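Local atomic coordinates of aminoglycoside acetyltransferase meta-AAC0020 (Uncultured bacterium, PDB entry 5F47), a protein that probably transfers an acetyl group from acetyl-coenzyme A to an amino group of aminoglycoside antibiotics, a modification that can make bacteria resistant to them. Residues I103-I108 / R139-T144; I25-L30 / F57-A62. All coordinates share one frame; numbering follows the deposited sequence.

In the fold
Contact 2 forms first along the chain: helix 21-34 is followed by helix 45-53, and strand 57-64 then returns to pack under the first helix, closing an excursion that is half helix and contains no strand. Strands 67-77 and 86-94 extend the sheet before helix 103-117 opens contact 1, which closes after strand 122-128 and helix 132-138. The two loops therefore stand in series, neither nested nor crossed. The centres of contacts 1 and 2 are about 17 Å apart, yet they meet through the sheet, where I103 CG2 packs on A62 CB at 3.6 Å. Helices 21-34 and 103-117 thus cover opposite faces of the central GNAT sheet, and both contacts also reach the second subunit.

Contact 1. Residues I103-I108 / R139-T144; sequences IGKKLI and RSTKPT
K105 and I108, one turn apart on helix 103-117, receive T141 of the loop, whose methyl lies between them. T141 CG2 lies 4.4 Å from K105 CG, a loose approach alongside the lysine stem, while T141 CB faces I108 CG2 at 4.2 Å. The isoleucine bond from CA to CB points toward the loop, and the side chain also packs on I89, L92 and L72 of the sheet and on Y154 of the second subunit. K105 reaches outward as a straight rod: beyond CG its chain is fully extended (chi3 -178°), which carries the tip past S140. In one of two modelled conformers of that serine, OG sits 3.2 Å from K105 CE, a close contact that remains provisional; this hydroxyl bonds to F137 O. T141 OG1 likewise bonds to Y138 O at the end of helix 132-138, and also to Y154 OH of the second subunit. A water links the two segments by donating to S140 O at 3.0 Å and accepting a weak bond from K105 NZ at 3.2 Å. The segment 103-108 begins with the last two residues of the Q/R-x-x-G-x-G motif, I103 and G104; as in other GNAT enzymes, this motif probably holds the coenzyme A pyrophosphate. With no direct hydrogen bond between helix and loop, and both hydroxyls engaged at the end of helix 132-138, that of T141 also with the second subunit, the contact depends on an apolar patch at I108 and T141 and, on the side of the exposed K105, on a tenuous water bridge.

Contact 2. Residues I25-L30 / F57-A62; sequences IQLIRL and FYVFVA
L27 reaches from helix 21-34 onto the sheet and touches V59 and V61 with a single methyl, CD2. Followed along the helix, I25 comes first and faces S45 and L48 of helix 45-53. Next, Q26 extends along the side toward strand 67-77, where OE1 accepts a weak hydrogen bond from I68 N. The bond from CA to CB of L27 is directed toward the strand, its CG anti to the backbone N (chi1 -178°), which carries CG and its methyls away from the helix. Its CD2 closes to 3.5 Å on V59 CG1, a tight methyl contact, and lies 4.2 Å from V61 CG1. L27 and V59 run past each other in opposite directions, meeting through one methyl each. I28 follows, packing on L48 and on Y80 of the second subunit; R29, on the outer surface, pairs with E32. Because V59 and V61 share one face of the strand, the intervening F60 points the other way and meets F114 of helix 103-117 edge-to-face. Strand 57-64 therefore lies between antiparallel strands 11-15 and 67-77 with helix 21-34 over one face and helix 103-117 over the other, helix-on-sheet packing characteristic of the GNAT fold.

Contact 1. Residues I103-I108 / R139-T144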
loop_
_atom_site.group_PDB
_atom_site.type_symbol
_atom_site.label_atom_id
_atom_site.label_comp_id
_atom_site.label_asym_id
_atom_site.label_seq_id
_atom_site.Cartn_x
_atom_site.Cartn_y
_atom_site.Cartn_z
ATOM N N ILE B 103 3.850 -22.784 -7.880
ATOM C CA ILE B 103 2.874 -22.368 -6.884
ATOM C C ILE B 103 2.707 -20.847 -6.845
ATOM O O ILE B 103 1.590 -20.353 -6.893
ATOM C CB ILE B 103 3.254 -22.922 -5.501
ATOM C CG1 ILE B 103 3.143 -24.458 -5.545
ATOM C CG2 ILE B 103 2.374 -22.304 -4.418
ATOM C CD1 ILE B 103 3.691 -25.176 -4.317
ATOM N N GLY B 104 3.811 -20.104 -6.782
ATOM C CA GLY B 104 3.757 -18.651 -6.839
ATOM C C GLY B 104 3.025 -18.115 -8.050
ATOM O O GLY B 104 2.189 -17.218 -7.960
ATOM N N LYS B 105 3.347 -18.676 -9.211
ATOM C CA LYS B 105 2.695 -18.241 -10.443
ATOM C C LYS B 105 1.187 -18.458 -10.405
ATOM O O LYS B 105 0.434 -17.612 -10.870
ATOM C CB LYS B 105 3.287 -18.966 -11.641
ATOM C CG LYS B 105 4.672 -18.482 -12.025
ATOM C CD LYS B 105 5.182 -19.251 -13.228
ATOM C CE LYS B 105 6.590 -18.812 -13.605
ATOM N NZ LYS B 105 7.145 -19.652 -14.700
ATOM N N LYS B 106 0.747 -19.590 -9.863
ATOM C CA LYS B 106 -0.686 -19.858 -9.786
ATOM C C LYS B 106 -1.376 -18.941 -8.783
ATOM O O LYS B 106 -2.513 -18.542 -9.009
ATOM C CB LYS B 106 -0.942 -21.333 -9.447
ATOM C CG LYS B 106 -0.633 -22.282 -10.605
ATOM C CD LYS B 106 -0.637 -23.742 -10.176
ATOM C CE LYS B 106 -0.399 -24.638 -11.390
ATOM N NZ LYS B 106 -0.200 -26.084 -11.078
ATOM N N LEU B 107 -0.680 -18.556 -7.708
ATOM C CA LEU B 107 -1.228 -17.595 -6.758
ATOM C C LEU B 107 -1.427 -16.223 -7.420
ATOM O O LEU B 107 -2.475 -15.593 -7.254
ATOM C CB LEU B 107 -0.301 -17.463 -5.529
ATOM C CG LEU B 107 -0.389 -18.623 -4.530
ATOM C CD1 LEU B 107 0.754 -18.566 -3.538
ATOM C CD2 LEU B 107 -1.749 -18.625 -3.813
ATOM N N ILE B 108 -0.424 -15.767 -8.171
ATOM C CA ILE B 108 -0.526 -14.487 -8.862
ATOM C C ILE B 108 -1.631 -14.515 -9.918
ATOM O O ILE B 108 -2.429 -13.574 -10.005
ATOM C CB ILE B 108 0.814 -14.101 -9.511
ATOM C CG1 ILE B 108 1.835 -13.739 -8.426
ATOM C CG2 ILE B 108 0.643 -12.926 -10.519
ATOM C CD1 ILE B 108 1.520 -12.450 -7.666
ATOM N N ARG B 139 9.419 -11.295 -12.335
ATOM C CA ARG B 139 9.699 -11.058 -13.747
ATOM C C ARG B 139 9.238 -12.214 -14.617
ATOM O O ARG B 139 9.212 -12.078 -15.840
ATOM C CB ARG B 139 11.183 -10.780 -13.935
ATOM C CG ARG B 139 11.552 -9.414 -13.398
ATOM C CD ARG B 139 13.048 -9.246 -13.185
ATOM N NE ARG B 139 13.345 -7.875 -12.758
ATOM C CZ ARG B 139 14.454 -7.489 -12.139
ATOM N NH1 ARG B 139 15.394 -8.374 -11.824
ATOM N NH2 ARG B 139 14.621 -6.206 -11.812
ATOM N N SER B 140 8.845 -13.323 -13.994
ATOM C CA SER B 140 8.348 -14.493 -14.722
ATOM C C SER B 140 6.820 -14.569 -14.758
ATOM O O SER B 140 6.251 -15.557 -15.240
ATOM C CB SER B 140 8.902 -15.781 -14.098
ATOM O OG SER B 140 8.199 -16.131 -12.913
ATOM N N THR B 141 6.154 -13.537 -14.245
ATOM C CA THR B 141 4.692 -13.523 -14.158
ATOM C C THR B 141 4.048 -12.588 -15.179
ATOM O O THR B 141 2.877 -12.260 -15.064
ATOM C CB THR B 141 4.216 -13.110 -12.741
ATOM O OG1 THR B 141 4.641 -11.766 -12.462
ATOM C CG2 THR B 141 4.787 -14.071 -11.689
ATOM N N LYS B 142 4.810 -12.190 -16.193
ATOM C CA LYS B 142 4.330 -11.253 -17.217
ATOM C C LYS B 142 3.765 -9.945 -16.636
ATOM O O LYS B 142 2.646 -9.533 -16.978
ATOM C CB LYS B 142 3.275 -11.932 -18.113
ATOM C CG LYS B 142 3.856 -12.994 -19.031
ATOM C CD LYS B 142 2.752 -13.732 -19.772
ATOM C CE LYS B 142 3.267 -14.316 -21.070
ATOM N NZ LYS B 142 3.612 -13.225 -22.025
ATOM N N PRO B 143 4.535 -9.275 -15.764
ATOM C CA PRO B 143 4.048 -7.978 -15.303
ATOM C C PRO B 143 3.994 -6.999 -16.463
ATOM O O PRO B 143 4.787 -7.124 -17.405
ATOM C CB PRO B 143 5.105 -7.551 -14.282
ATOM C CG PRO B 143 6.380 -8.170 -14.805
ATOM C CD PRO B 143 5.933 -9.520 -15.350
ATOM N N THR B 144 3.105 -6.021 -16.377
ATOM C CA THR B 144 2.996 -5.015 -17.435
ATOM C C THR B 144 4.272 -4.190 -17.507
ATOM O O THR B 144 4.789 -3.918 -18.601
ATOM C CB THR B 144 1.787 -4.113 -17.185
ATOM O OG1 THR B 144 0.619 -4.939 -17.168
ATOM C CG2 THR B 144 1.641 -3.081 -18.315
HETATM O O HOH W 1 4.771 -18.037 -16.178
#

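Contact 2. Residues I25-L30 / F57-A62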
loop_
_atom_site.group_PDB
_atom_site.type_symbol
_atom_site.label_atom_id
_atom_site.label_comp_id
_atom_site.label_asym_id
_atom_site.label_seq_id
_atom_site.Cartn_x
_atom_site.Cartn_y
_atom_site.Cartn_z
ATOM N N ILE B 25 -3.654 -18.134 9.977
ATOM C CA ILE B 25 -2.573 -18.302 10.948
ATOM C C ILE B 25 -1.476 -19.198 10.383
ATOM O O ILE B 25 -0.288 -18.894 10.540
ATOM C CB ILE B 25 -3.115 -18.852 12.277
ATOM C CG1 ILE B 25 -3.947 -17.760 12.950
ATOM C CG2 ILE B 25 -1.976 -19.301 13.217
ATOM C CD1 ILE B 25 -4.666 -18.214 14.207
ATOM N N GLN B 26 -1.853 -20.278 9.701
ATOM C CA GLN B 26 -0.850 -21.113 9.025
ATOM C C GLN B 26 -0.027 -20.303 8.029
ATOM O O GLN B 26 1.200 -20.455 7.955
ATOM C CB GLN B 26 -1.505 -22.285 8.294
ATOM C CG GLN B 26 -1.970 -23.426 9.159
ATOM C CD GLN B 26 -2.609 -24.516 8.315
ATOM O OE1 GLN B 26 -1.953 -25.128 7.463
ATOM N NE2 GLN B 26 -3.901 -24.745 8.528
ATOM N N LEU B 27 -0.690 -19.442 7.256
ATOM C CA LEU B 27 0.030 -18.610 6.300
ATOM C C LEU B 27 0.980 -17.649 7.009
ATOM O O LEU B 27 2.115 -17.466 6.575
ATOM C CB LEU B 27 -0.940 -17.823 5.411
ATOM C CG LEU B 27 -0.225 -16.968 4.357
ATOM C CD1 LEU B 27 0.623 -17.829 3.410
ATOM C CD2 LEU B 27 -1.223 -16.124 3.571
ATOM N N ILE B 28 0.519 -17.052 8.106
ATOM C CA ILE B 28 1.347 -16.111 8.848
ATOM C C ILE B 28 2.586 -16.839 9.386
ATOM O O ILE B 28 3.692 -16.307 9.321
ATOM C CB ILE B 28 0.553 -15.448 9.976
ATOM C CG1 ILE B 28 -0.531 -14.543 9.382
ATOM C CG2 ILE B 28 1.487 -14.630 10.879
ATOM C CD1 ILE B 28 -1.627 -14.162 10.374
ATOM N N ARG B 29 2.419 -18.069 9.871
ATOM C CA ARG B 29 3.580 -18.855 10.297
ATOM C C ARG B 29 4.505 -19.187 9.134
ATOM O O ARG B 29 5.715 -19.262 9.307
ATOM C CB ARG B 29 3.149 -20.153 10.986
ATOM C CG ARG B 29 2.445 -19.935 12.323
ATOM C CD ARG B 29 3.291 -19.108 13.286
ATOM N NE ARG B 29 2.703 -19.069 14.623
ATOM C CZ ARG B 29 3.201 -18.364 15.634
ATOM N NH1 ARG B 29 4.303 -17.632 15.468
ATOM N NH2 ARG B 29 2.593 -18.387 16.812
ATOM N N LEU B 30 3.939 -19.408 7.947
ATOM C CA LEU B 30 4.769 -19.651 6.776
ATOM C C LEU B 30 5.605 -18.409 6.461
ATOM O O LEU B 30 6.797 -18.516 6.159
ATOM C CB LEU B 30 3.904 -20.053 5.584
ATOM C CG LEU B 30 4.617 -20.599 4.345
ATOM C CD1 LEU B 30 3.716 -21.586 3.614
ATOM C CD2 LEU B 30 4.978 -19.444 3.430
ATOM N N PHE B 57 -9.518 -6.506 2.252
ATOM C CA PHE B 57 -8.358 -7.349 2.495
ATOM C C PHE B 57 -8.676 -8.747 2.013
ATOM O O PHE B 57 -9.688 -9.323 2.403
ATOM C CB PHE B 57 -8.012 -7.354 3.995
ATOM C CG PHE B 57 -6.821 -8.180 4.341
ATOM C CD1 PHE B 57 -5.551 -7.751 3.981
ATOM C CD2 PHE B 57 -6.961 -9.376 5.048
ATOM C CE1 PHE B 57 -4.425 -8.503 4.320
ATOM C CE2 PHE B 57 -5.850 -10.127 5.390
ATOM C CZ PHE B 57 -4.577 -9.690 5.027
ATOM N N TYR B 58 -7.824 -9.284 1.149
ATOM C CA TYR B 58 -8.042 -10.619 0.587
ATOM C C TYR B 58 -6.763 -11.441 0.614
ATOM O O TYR B 58 -5.704 -10.981 0.193
ATOM C CB TYR B 58 -8.562 -10.536 -0.848
ATOM C CG TYR B 58 -9.963 -10.019 -0.974
ATOM C CD1 TYR B 58 -11.048 -10.857 -0.750
ATOM C CD2 TYR B 58 -10.208 -8.710 -1.345
ATOM C CE1 TYR B 58 -12.349 -10.398 -0.883
ATOM C CE2 TYR B 58 -11.504 -8.245 -1.484
ATOM C CZ TYR B 58 -12.564 -9.092 -1.245
ATOM O OH TYR B 58 -13.854 -8.636 -1.389
ATOM N N VAL B 59 -6.909 -12.689 1.051
ATOM C CA VAL B 59 -5.805 -13.620 1.211
ATOM C C VAL B 59 -6.005 -14.797 0.267
ATOM O O VAL B 59 -7.095 -15.373 0.206
ATOM C CB VAL B 59 -5.715 -14.149 2.654
ATOM C CG1 VAL B 59 -4.509 -15.051 2.821
ATOM C CG2 VAL B 59 -5.646 -12.996 3.652
ATOM N N PHE B 60 -4.969 -15.143 -0.491
ATOM C CA PHE B 60 -5.039 -16.320 -1.348
ATOM C C PHE B 60 -4.019 -17.329 -0.862
ATOM O O PHE B 60 -2.884 -16.959 -0.566
ATOM C CB PHE B 60 -4.773 -15.954 -2.807
ATOM C CG PHE B 60 -5.827 -15.069 -3.410
ATOM C CD1 PHE B 60 -5.834 -13.709 -3.143
ATOM C CD2 PHE B 60 -6.813 -15.596 -4.221
ATOM C CE1 PHE B 60 -6.806 -12.889 -3.685
ATOM C CE2 PHE B 60 -7.786 -14.773 -4.772
ATOM C CZ PHE B 60 -7.779 -13.417 -4.479
ATOM N N VAL B 61 -4.409 -18.593 -0.783
ATOM C CA VAL B 61 -3.487 -19.626 -0.326
ATOM C C VAL B 61 -3.359 -20.793 -1.288
ATOM O O VAL B 61 -4.236 -21.061 -2.114
ATOM C CB VAL B 61 -3.890 -20.173 1.063
ATOM C CG1 VAL B 61 -3.903 -19.039 2.090
ATOM C CG2 VAL B 61 -5.240 -20.885 1.031
ATOM N N ALA B 62 -2.235 -21.488 -1.167
ATOM C CA ALA B 62 -2.004 -22.716 -1.915
ATOM C C ALA B 62 -1.985 -23.871 -0.940
ATOM O O ALA B 62 -1.336 -23.797 0.104
ATOM C CB ALA B 62 -0.708 -22.643 -2.683
#